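Local coordinates for STU0660 (PDB 3ZTH), which probably binds DNA as a large Csn2-type Cas protein in CRISPR-mediated bacterial immunity, at residues Q6-E11 / L52-Y57; W40-K45 / P60-E65; P298-K303 / I320-F325. All blocks are in the same frame, centred on the assembly; numbering follows the deposited sequence.

Contact 1. Residues Q6-E11 / L52-Y57; sequences QHPYKE and LSIFDY
The ring of F55 meets the H7-P8 peptide link as well as side chains: its CE1 lies 3.8 Å from P8 N, while the carbonyl carbon of H7 comes up to the ring edge, near the ring plane. No hydrogen bond joins the two segments, so this is a worked example of a loop and the capped end of a helix joined across the contact by van der Waals packing. P8 serves both residues of the opposing turn. Its CD reaches F55 CE1 at 4.0 Å, and its CB rests against I54, 3.8 Å from the carbonyl I54 O and 4.0 Å from I54 CB. The branch torsion of I54 (chi1 62°) sets CG1 between the backbone N and the carbonyl carbon, and from there CG1 lies 3.5 Å above one face of the F55 ring, offset toward its rim.

The compact shape of 52-57 comes from a Schellman motif that ends the short helix leading into it. D56, with positive phi, is the C-prime residue; Y57 N bonds to L52 O and D56 N to S53 O. L52 O also takes F55 N, so the turn that carries I54 and F55 is tied at several points.

Q6 supplies the remaining touch. Its extended chain runs past F55 in the opposite sense, bringing NE2 to 3.9 Å from F55 CD1 with amide and ring planes 82° apart. The other end of that amide is occupied, since OE1 accepts the T61 backbone N. Y33 of helix 28-43 touches both P8 and F55 and hydrogen-bonds Q6 O. S53 OG hydrogen-bonds N169 O of the second subunit, and W174 of that subunit packs on I54.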
loop_
_atom_site.group_PDB
_atom_site.type_symbol
_atom_site.label_atom_id
_atom_site.label_comp_id
_atom_site.label_asym_id
_atom_site.label_seq_id
_atom_site.Cartn_x
_atom_site.Cartn_y
_atom_site.Cartn_z
ATOM N N GLN A 6 -0.774 26.531 -26.219
ATOM C CA GLN A 6 -1.585 25.694 -27.070
ATOM C C GLN A 6 -3.053 25.668 -26.661
ATOM O O GLN A 6 -3.397 25.520 -25.485
ATOM C CB GLN A 6 -1.035 24.279 -27.074
ATOM C CG GLN A 6 -1.460 23.488 -28.290
ATOM C CD GLN A 6 -0.689 22.201 -28.418
ATOM O OE1 GLN A 6 0.531 22.167 -28.202
ATOM N NE2 GLN A 6 -1.389 21.126 -28.780
ATOM N N HIS A 7 -3.912 25.805 -27.663
ATOM C CA HIS A 7 -5.352 25.793 -27.478
ATOM C C HIS A 7 -5.877 24.577 -28.229
ATOM O O HIS A 7 -5.463 24.313 -29.353
ATOM C CB HIS A 7 -5.956 27.058 -28.077
ATOM C CG HIS A 7 -7.423 27.206 -27.821
ATOM N ND1 HIS A 7 -7.923 27.794 -26.681
ATOM C CD2 HIS A 7 -8.498 26.839 -28.558
ATOM C CE1 HIS A 7 -9.243 27.787 -26.726
ATOM N NE2 HIS A 7 -9.617 27.213 -27.856
ATOM N N PRO A 8 -6.812 23.831 -27.631
ATOM C CA PRO A 8 -7.364 22.642 -28.288
ATOM C C PRO A 8 -7.836 22.776 -29.743
ATOM O O PRO A 8 -7.659 21.847 -30.523
ATOM C CB PRO A 8 -8.482 22.203 -27.338
ATOM C CG PRO A 8 -8.873 23.465 -26.649
ATOM C CD PRO A 8 -7.532 24.112 -26.381
ATOM N N TYR A 9 -8.429 23.897 -30.134
ATOM C CA TYR A 9 -8.868 23.994 -31.525
ATOM C C TYR A 9 -8.654 25.318 -32.250
ATOM O O TYR A 9 -9.031 25.462 -33.416
ATOM C CB TYR A 9 -10.339 23.564 -31.656
ATOM C CG TYR A 9 -11.161 23.628 -30.381
ATOM C CD1 TYR A 9 -11.530 24.854 -29.813
ATOM C CD2 TYR A 9 -11.589 22.455 -29.752
ATOM C CE1 TYR A 9 -12.313 24.907 -28.645
ATOM C CE2 TYR A 9 -12.367 22.494 -28.586
ATOM C CZ TYR A 9 -12.727 23.721 -28.037
ATOM O OH TYR A 9 -13.502 23.751 -26.892
ATOM N N LYS A 10 -8.038 26.282 -31.577
ATOM C CA LYS A 10 -7.783 27.574 -32.190
ATOM C C LYS A 10 -6.302 27.927 -32.138
ATOM O O LYS A 10 -5.473 27.134 -31.689
ATOM C CB LYS A 10 -8.587 28.657 -31.477
ATOM C CG LYS A 10 -10.090 28.473 -31.547
ATOM C CD LYS A 10 -10.788 29.669 -30.931
ATOM C CE LYS A 10 -12.284 29.654 -31.187
ATOM N NZ LYS A 10 -12.908 30.918 -30.689
ATOM N N GLU A 11 -5.975 29.122 -32.602
ATOM C CA GLU A 11 -4.597 29.583 -32.584
ATOM C C GLU A 11 -4.109 29.600 -31.146
ATOM O O GLU A 11 -4.899 29.520 -30.213
ATOM C CB GLU A 11 -4.503 30.993 -33.171
ATOM C CG GLU A 11 -5.502 31.967 -32.561
ATOM C CD GLU A 11 -5.371 33.367 -33.116
ATOM O OE1 GLU A 11 -4.418 33.629 -33.885
ATOM O OE2 GLU A 11 -6.224 34.212 -32.778
ATOM N N LEU A 52 -5.101 14.271 -22.305
ATOM C CA LEU A 52 -4.654 14.661 -23.641
ATOM C C LEU A 52 -5.705 14.513 -24.741
ATOM O O LEU A 52 -5.442 14.840 -25.900
ATOM C CB LEU A 52 -3.397 13.868 -23.999
ATOM C CG LEU A 52 -2.283 14.011 -22.955
ATOM C CD1 LEU A 52 -1.161 13.034 -23.240
ATOM C CD2 LEU A 52 -1.762 15.439 -22.960
ATOM N N SER A 53 -6.893 14.038 -24.373
ATOM C CA SER A 53 -7.991 13.847 -25.324
ATOM C C SER A 53 -8.125 15.011 -26.293
ATOM O O SER A 53 -7.967 14.846 -27.496
ATOM C CB SER A 53 -9.315 13.695 -24.582
ATOM O OG SER A 53 -9.211 12.699 -23.588
ATOM N N ILE A 54 -8.420 16.187 -25.746
ATOM C CA ILE A 54 -8.606 17.406 -26.528
ATOM C C ILE A 54 -7.406 17.824 -27.381
ATOM O O ILE A 54 -7.530 18.675 -28.262
ATOM C CB ILE A 54 -8.979 18.596 -25.610
ATOM C CG1 ILE A 54 -7.836 18.870 -24.626
ATOM C CG2 ILE A 54 -10.271 18.295 -24.884
ATOM C CD1 ILE A 54 -8.025 20.114 -23.773
ATOM N N PHE A 55 -6.242 17.251 -27.121
ATOM C CA PHE A 55 -5.078 17.608 -27.909
ATOM C C PHE A 55 -4.705 16.441 -28.817
ATOM O O PHE A 55 -3.568 16.334 -29.273
ATOM C CB PHE A 55 -3.912 17.947 -26.988
ATOM C CG PHE A 55 -4.200 19.067 -26.038
ATOM C CD1 PHE A 55 -4.422 20.356 -26.510
ATOM C CD2 PHE A 55 -4.260 18.834 -24.666
ATOM C CE1 PHE A 55 -4.700 21.399 -25.628
ATOM C CE2 PHE A 55 -4.539 19.871 -23.778
ATOM C CZ PHE A 55 -4.757 21.154 -24.260
ATOM N N ASP A 56 -5.669 15.567 -29.080
ATOM C CA ASP A 56 -5.418 14.395 -29.911
ATOM C C ASP A 56 -4.349 13.491 -29.300
ATOM O O ASP A 56 -3.457 13.009 -29.999
ATOM C CB ASP A 56 -4.997 14.814 -31.317
ATOM C CG ASP A 56 -6.145 14.771 -32.293
ATOM O OD1 ASP A 56 -7.224 15.327 -31.972
ATOM O OD2 ASP A 56 -5.963 14.179 -33.381
ATOM N N TYR A 57 -4.452 13.287 -27.986
ATOM C CA TYR A 57 -3.539 12.427 -27.236
ATOM C C TYR A 57 -2.072 12.797 -27.394
ATOM O O TYR A 57 -1.186 11.957 -27.232
ATOM C CB TYR A 57 -3.782 10.979 -27.641
ATOM C CG TYR A 57 -5.237 10.615 -27.483
ATOM C CD1 TYR A 57 -5.768 10.321 -26.226
ATOM C CD2 TYR A 57 -6.112 10.667 -28.573
ATOM C CE1 TYR A 57 -7.131 10.098 -26.053
ATOM C CE2 TYR A 57 -7.474 10.449 -28.411
ATOM C CZ TYR A 57 -7.976 10.165 -27.148
ATOM O OH TYR A 57 -9.322 9.965 -26.974
#

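Contact 2. Residues W40-K45 / P60-E65; sequences WYFGGK and PTILDE
Y41, near the end of helix 28-43, lays its ring against I62 of strand 62-63, an outermost strand of a small three-stranded antiparallel sheet in this member of the P-loop NTPase clan. The contact illustrates how one tyrosine can join a helix to a strand chiefly by its face, with a weak bond at its hydroxyl. The side chain starts at CB, which meets I62 CD1 at 4.0 Å. With CG anti to the backbone N (chi1 -162°), the ring then runs past I62, the two side chains pointing in opposite directions. CG and CD2 both face I62 CD1, the latter closely at 3.4 Å. I62 CG1 stands 3.6 Å from the ring centroid and only 10° off its normal, a CH-pi contact squarely over the face. The ring border formed by CD1 and CE1 meets a polar atom instead: P60 O comes to this edge, near the ring plane, 3.3 Å from CE1. CE2 and CZ lie by I62 CB. F42 adds to the same apolar patch, its CE2 being 4.0 Å from I62 CD1, while Y41 CD2 sits over one face of the F42 ring, toward its rim. Elsewhere I62 packs on F3 of strand 2-5. At the tip, Y41 OH hydrogen-bonds V70 O, and it also accepts a weak bond from I62 N, 3.4 Å long with an N-H...O angle of 151°.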
loop_
_atom_site.group_PDB
_atom_site.type_symbol
_atom_site.label_atom_id
_atom_site.label_comp_id
_atom_site.label_asym_id
_atom_site.label_seq_id
_atom_site.Cartn_x
_atom_site.Cartn_y
_atom_site.Cartn_z
ATOM N N TRP A 40 -0.177 22.975 -15.317
ATOM C CA TRP A 40 0.110 21.593 -15.686
ATOM C C TRP A 40 1.461 21.505 -16.369
ATOM O O TRP A 40 2.278 20.651 -16.045
ATOM C CB TRP A 40 -0.972 21.056 -16.621
ATOM C CG TRP A 40 -2.165 20.486 -15.908
ATOM C CD1 TRP A 40 -2.479 20.622 -14.579
ATOM C CD2 TRP A 40 -3.207 19.685 -16.485
ATOM N NE1 TRP A 40 -3.649 19.955 -14.298
ATOM C CE2 TRP A 40 -4.117 19.370 -15.447
ATOM C CE3 TRP A 40 -3.459 19.202 -17.778
ATOM C CZ2 TRP A 40 -5.263 18.590 -15.664
ATOM C CZ3 TRP A 40 -4.599 18.426 -17.994
ATOM C CH2 TRP A 40 -5.485 18.128 -16.938
ATOM N N TYR A 41 1.686 22.407 -17.314
ATOM C CA TYR A 41 2.925 22.450 -18.068
ATOM C C TYR A 41 4.141 22.634 -17.168
ATOM O O TYR A 41 5.083 21.838 -17.206
ATOM C CB TYR A 41 2.872 23.602 -19.064
ATOM C CG TYR A 41 3.879 23.505 -20.188
ATOM C CD1 TYR A 41 3.712 22.575 -21.219
ATOM C CD2 TYR A 41 4.966 24.379 -20.255
ATOM C CE1 TYR A 41 4.591 22.520 -22.288
ATOM C CE2 TYR A 41 5.856 24.336 -21.324
ATOM C CZ TYR A 41 5.659 23.404 -22.341
ATOM O OH TYR A 41 6.506 23.377 -23.428
ATOM N N PHE A 42 4.123 23.693 -16.367
ATOM C CA PHE A 42 5.246 23.994 -15.489
ATOM C C PHE A 42 5.176 23.326 -14.125
ATOM O O PHE A 42 6.167 23.297 -13.403
ATOM C CB PHE A 42 5.370 25.510 -15.299
ATOM C CG PHE A 42 5.710 26.256 -16.566
ATOM C CD1 PHE A 42 6.870 25.956 -17.278
ATOM C CD2 PHE A 42 4.875 27.263 -17.042
ATOM C CE1 PHE A 42 7.191 26.645 -18.442
ATOM C CE2 PHE A 42 5.188 27.959 -18.205
ATOM C CZ PHE A 42 6.351 27.649 -18.907
ATOM N N GLY A 43 4.012 22.781 -13.784
ATOM C CA GLY A 43 3.834 22.137 -12.495
ATOM C C GLY A 43 4.222 20.672 -12.408
ATOM O O GLY A 43 4.154 20.087 -11.326
ATOM N N GLY A 44 4.613 20.067 -13.525
ATOM C CA GLY A 44 5.015 18.673 -13.491
ATOM C C GLY A 44 3.887 17.662 -13.608
ATOM O O GLY A 44 4.015 16.508 -13.188
ATOM N N LYS A 45 2.774 18.090 -14.184
ATOM C CA LYS A 45 1.636 17.206 -14.361
ATOM C C LYS A 45 1.981 15.968 -15.195
ATOM O O LYS A 45 2.602 16.069 -16.251
ATOM C CB LYS A 45 0.502 17.974 -15.041
ATOM C CG LYS A 45 -0.695 17.141 -15.429
ATOM C CD LYS A 45 -1.511 16.749 -14.219
ATOM C CE LYS A 45 -2.822 16.091 -14.642
ATOM N NZ LYS A 45 -3.728 15.847 -13.483
ATOM N N PRO A 60 0.403 18.864 -24.688
ATOM C CA PRO A 60 0.309 20.290 -25.031
ATOM C C PRO A 60 1.656 21.017 -24.928
ATOM O O PRO A 60 2.493 20.690 -24.086
ATOM C CB PRO A 60 -0.721 20.813 -24.034
ATOM C CG PRO A 60 -0.474 19.954 -22.833
ATOM C CD PRO A 60 -0.339 18.578 -23.446
ATOM N N THR A 61 1.848 22.020 -25.774
ATOM C CA THR A 61 3.097 22.759 -25.802
ATOM C C THR A 61 2.962 24.268 -25.602
ATOM O O THR A 61 1.886 24.839 -25.798
ATOM C CB THR A 61 3.810 22.469 -27.147
ATOM O OG1 THR A 61 4.837 21.495 -26.934
ATOM C CG2 THR A 61 4.392 23.718 -27.754
ATOM N N ILE A 62 4.060 24.902 -25.197
ATOM C CA ILE A 62 4.109 26.356 -25.013
ATOM C C ILE A 62 5.342 26.861 -25.762
ATOM O O ILE A 62 6.471 26.476 -25.440
ATOM C CB ILE A 62 4.241 26.761 -23.525
ATOM C CG1 ILE A 62 3.013 26.295 -22.740
ATOM C CG2 ILE A 62 4.406 28.267 -23.415
ATOM C CD1 ILE A 62 2.922 26.868 -21.336
ATOM N N LEU A 63 5.129 27.721 -26.757
ATOM C CA LEU A 63 6.230 28.247 -27.565
ATOM C C LEU A 63 6.620 29.668 -27.200
ATOM O O LEU A 63 5.813 30.419 -26.650
ATOM C CB LEU A 63 5.855 28.210 -29.048
ATOM C CG LEU A 63 5.277 26.881 -29.545
ATOM C CD1 LEU A 63 4.840 27.028 -30.997
ATOM C CD2 LEU A 63 6.314 25.769 -29.384
ATOM N N ASP A 64 7.860 30.037 -27.516
ATOM C CA ASP A 64 8.335 31.393 -27.251
ATOM C C ASP A 64 8.197 32.224 -28.528
ATOM O O ASP A 64 7.594 31.781 -29.500
ATOM C CB ASP A 64 9.795 31.382 -26.796
ATOM C CG ASP A 64 10.711 30.714 -27.806
ATOM O OD1 ASP A 64 10.670 31.097 -28.996
ATOM O OD2 ASP A 64 11.476 29.808 -27.406
ATOM N N GLU A 65 8.757 33.429 -28.518
ATOM C CA GLU A 65 8.685 34.327 -29.664
ATOM C C GLU A 65 9.183 33.657 -30.932
ATOM O O GLU A 65 8.533 33.718 -31.976
ATOM C CB GLU A 65 9.520 35.582 -29.415
ATOM C CG GLU A 65 9.322 36.227 -28.047
ATOM C CD GLU A 65 10.234 35.643 -26.963
ATOM O OE1 GLU A 65 10.057 34.464 -26.582
ATOM O OE2 GLU A 65 11.137 36.377 -26.495
#

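Contact 3. Residues P298-K303 / I320-F325; sequences PYLLTK and ILNQLF
L300 and L301 turn their methyl ends toward the end of helix 312-324, where L321, N322 and, just past the helix, F325 receive them. The apolar contacts divide neatly between the two leucines. L300 CD2 reaches the base of L321, 3.9 Å from its CB, the two side chains crossing at a slant. L301 CD2 does the same at the base of F325, 3.6 Å from CB, and comes to the ring itself from an oblique direction. L301 has positive phi (55°), a turn consistent with both leucines facing the same helix end.

The polar part of the contact centres on N322, whose side chain projects between L300 and L301. As modelled, its ND2 lies 2.9 Å from L301 N, yet the amide is probably turned over, so the pairing there remains unsettled; with the group reversed it may be a hydrogen bond. The N322 side chain also lies beside L300.

Backbone bonds shape the receiving surface. L324 N bonds to I320 O at 3.0 Å, whereas F325 N bonds to N322 O at 2.9 Å and only weakly to L321 O, a tightening of the chain where the helix gives way to loop.

As an example of a loop folded back on the helix that follows it, the contact is wedged among several elements. L300 and L301 touch I256 of strand 254-257, L301 and F325 touch E262 of strand 261-263, and L321 packs on V274 of helix 267-277. Just before the leucines, P298 O hydrogen-bonds NE2 of Q26, a ligand of the bound magnesium, linking this loop to the turn between strand 20-24 and helix 28-43.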
loop_
_atom_site.group_PDB
_atom_site.type_symbol
_atom_site.label_atom_id
_atom_site.label_comp_id
_atom_site.label_asym_id
_atom_site.label_seq_id
_atom_site.Cartn_x
_atom_site.Cartn_y
_atom_site.Cartn_z
ATOM N N PRO A 298 -9.792 45.859 -18.014
ATOM C CA PRO A 298 -10.452 44.554 -17.894
ATOM C C PRO A 298 -11.670 44.387 -18.816
ATOM O O PRO A 298 -12.087 43.262 -19.108
ATOM C CB PRO A 298 -10.839 44.505 -16.415
ATOM C CG PRO A 298 -9.771 45.324 -15.773
ATOM C CD PRO A 298 -9.658 46.502 -16.696
ATOM N N TYR A 299 -12.235 45.499 -19.277
ATOM C CA TYR A 299 -13.412 45.442 -20.140
ATOM C C TYR A 299 -13.151 45.678 -21.621
ATOM O O TYR A 299 -14.089 45.760 -22.399
ATOM C CB TYR A 299 -14.457 46.448 -19.658
ATOM C CG TYR A 299 -14.928 46.173 -18.260
ATOM C CD1 TYR A 299 -15.773 45.096 -17.988
ATOM C CD2 TYR A 299 -14.488 46.957 -17.192
ATOM C CE1 TYR A 299 -16.167 44.799 -16.677
ATOM C CE2 TYR A 299 -14.873 46.671 -15.878
ATOM C CZ TYR A 299 -15.710 45.593 -15.630
ATOM O OH TYR A 299 -16.075 45.309 -14.337
ATOM N N LEU A 300 -11.890 45.780 -22.018
ATOM C CA LEU A 300 -11.567 46.022 -23.417
ATOM C C LEU A 300 -11.774 44.778 -24.264
ATOM O O LEU A 300 -11.762 43.666 -23.751
ATOM C CB LEU A 300 -10.117 46.493 -23.536
ATOM C CG LEU A 300 -9.841 47.784 -22.760
ATOM C CD1 LEU A 300 -8.363 48.118 -22.783
ATOM C CD2 LEU A 300 -10.666 48.917 -23.370
ATOM N N LEU A 301 -11.971 44.972 -25.564
ATOM C CA LEU A 301 -12.156 43.859 -26.495
ATOM C C LEU A 301 -13.300 42.943 -26.068
ATOM O O LEU A 301 -13.219 41.725 -26.206
ATOM C CB LEU A 301 -10.862 43.042 -26.594
ATOM C CG LEU A 301 -9.559 43.845 -26.487
ATOM C CD1 LEU A 301 -8.368 42.894 -26.508
ATOM C CD2 LEU A 301 -9.465 44.853 -27.614
ATOM N N THR A 302 -14.367 43.528 -25.548
ATOM C CA THR A 302 -15.500 42.727 -25.112
ATOM C C THR A 302 -16.820 43.294 -25.596
ATOM O O THR A 302 -17.199 44.404 -25.211
ATOM C CB THR A 302 -15.590 42.635 -23.563
ATOM O OG1 THR A 302 -14.363 42.134 -23.025
ATOM C CG2 THR A 302 -16.714 41.695 -23.163
ATOM N N LYS A 303 -17.510 42.555 -26.454
ATOM C CA LYS A 303 -18.812 43.006 -26.898
ATOM C C LYS A 303 -19.664 42.587 -25.715
ATOM O O LYS A 303 -19.789 41.398 -25.433
ATOM C CB LYS A 303 -19.282 42.270 -28.147
ATOM C CG LYS A 303 -20.624 42.787 -28.627
ATOM C CD LYS A 303 -21.309 41.844 -29.600
ATOM C CE LYS A 303 -22.677 42.396 -29.998
ATOM N NZ LYS A 303 -23.431 41.473 -30.895
ATOM N N ILE A 320 -12.253 54.894 -26.905
ATOM C CA ILE A 320 -11.070 55.238 -27.673
ATOM C C ILE A 320 -10.076 54.083 -27.679
ATOM O O ILE A 320 -9.567 53.702 -28.741
ATOM C CB ILE A 320 -10.406 56.534 -27.124
ATOM C CG1 ILE A 320 -11.362 57.716 -27.319
ATOM C CG2 ILE A 320 -9.113 56.811 -27.852
ATOM C CD1 ILE A 320 -10.885 59.028 -26.715
ATOM N N LEU A 321 -9.818 53.507 -26.505
ATOM C CA LEU A 321 -8.877 52.397 -26.417
ATOM C C LEU A 321 -9.313 51.249 -27.302
ATOM O O LEU A 321 -8.503 50.699 -28.058
ATOM C CB LEU A 321 -8.721 51.921 -24.973
ATOM C CG LEU A 321 -7.841 52.831 -24.109
ATOM C CD1 LEU A 321 -7.846 52.333 -22.679
ATOM C CD2 LEU A 321 -6.419 52.869 -24.666
ATOM N N ASN A 322 -10.587 50.885 -27.223
ATOM C CA ASN A 322 -11.080 49.802 -28.062
ATOM C C ASN A 322 -10.757 50.090 -29.521
ATOM O O ASN A 322 -10.266 49.224 -30.240
ATOM C CB ASN A 322 -12.582 49.628 -27.888
ATOM C CG ASN A 322 -12.920 48.462 -27.002
ATOM O OD1 ASN A 322 -14.061 48.310 -26.564
ATOM N ND2 ASN A 322 -11.924 47.618 -26.732
ATOM N N GLN A 323 -11.021 51.317 -29.948
ATOM C CA GLN A 323 -10.744 51.712 -31.319
ATOM C C GLN A 323 -9.272 51.489 -31.685
ATOM O O GLN A 323 -8.971 51.056 -32.798
ATOM C CB GLN A 323 -11.127 53.180 -31.529
ATOM C CG GLN A 323 -10.977 53.628 -32.964
ATOM C CD GLN A 323 -11.601 54.980 -33.243
ATOM O OE1 GLN A 323 -11.519 55.486 -34.365
ATOM N NE2 GLN A 323 -12.233 55.574 -32.230
ATOM N N LEU A 324 -8.361 51.771 -30.752
ATOM C CA LEU A 324 -6.930 51.588 -30.996
ATOM C C LEU A 324 -6.583 50.131 -31.247
ATOM O O LEU A 324 -5.521 49.818 -31.784
ATOM C CB LEU A 324 -6.101 52.094 -29.816
ATOM C CG LEU A 324 -6.153 53.593 -29.526
ATOM C CD1 LEU A 324 -5.040 53.916 -28.556
ATOM C CD2 LEU A 324 -5.976 54.416 -30.804
ATOM N N PHE A 325 -7.473 49.240 -30.834
ATOM C CA PHE A 325 -7.271 47.816 -31.037
ATOM C C PHE A 325 -8.198 47.355 -32.152
ATOM O O PHE A 325 -8.329 46.170 -32.426
ATOM C CB PHE A 325 -7.561 47.050 -29.745
ATOM C CG PHE A 325 -6.478 47.181 -28.711
ATOM C CD1 PHE A 325 -5.254 46.547 -28.886
ATOM C CD2 PHE A 325 -6.672 47.948 -27.570
ATOM C CE1 PHE A 325 -4.243 46.676 -27.940
ATOM C CE2 PHE A 325 -5.668 48.081 -26.623
ATOM C CZ PHE A 325 -4.451 47.444 -26.805
#

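From the N terminus, the chain leaves strand 2-5 into the first half of contact 1, passes strands 13-16 and 20-24, and reaches the end of helix 28-43, where contact 2 opens. Contact 1 closes next, at 52-57, and contact 2 a few residues later at 60-65, so the two cross rather than nest. They also touch, F55 packing on P60. Contact 2 ties the sheet's edge strand 62-63 to helix 28-43, and contact 1 ties the loop after strand 2-5 to the turn after helix 49-52. Contact 3 follows in series, closing a loop back onto the end of helix 312-324; its centre lies about 28 Å from that of contact 1.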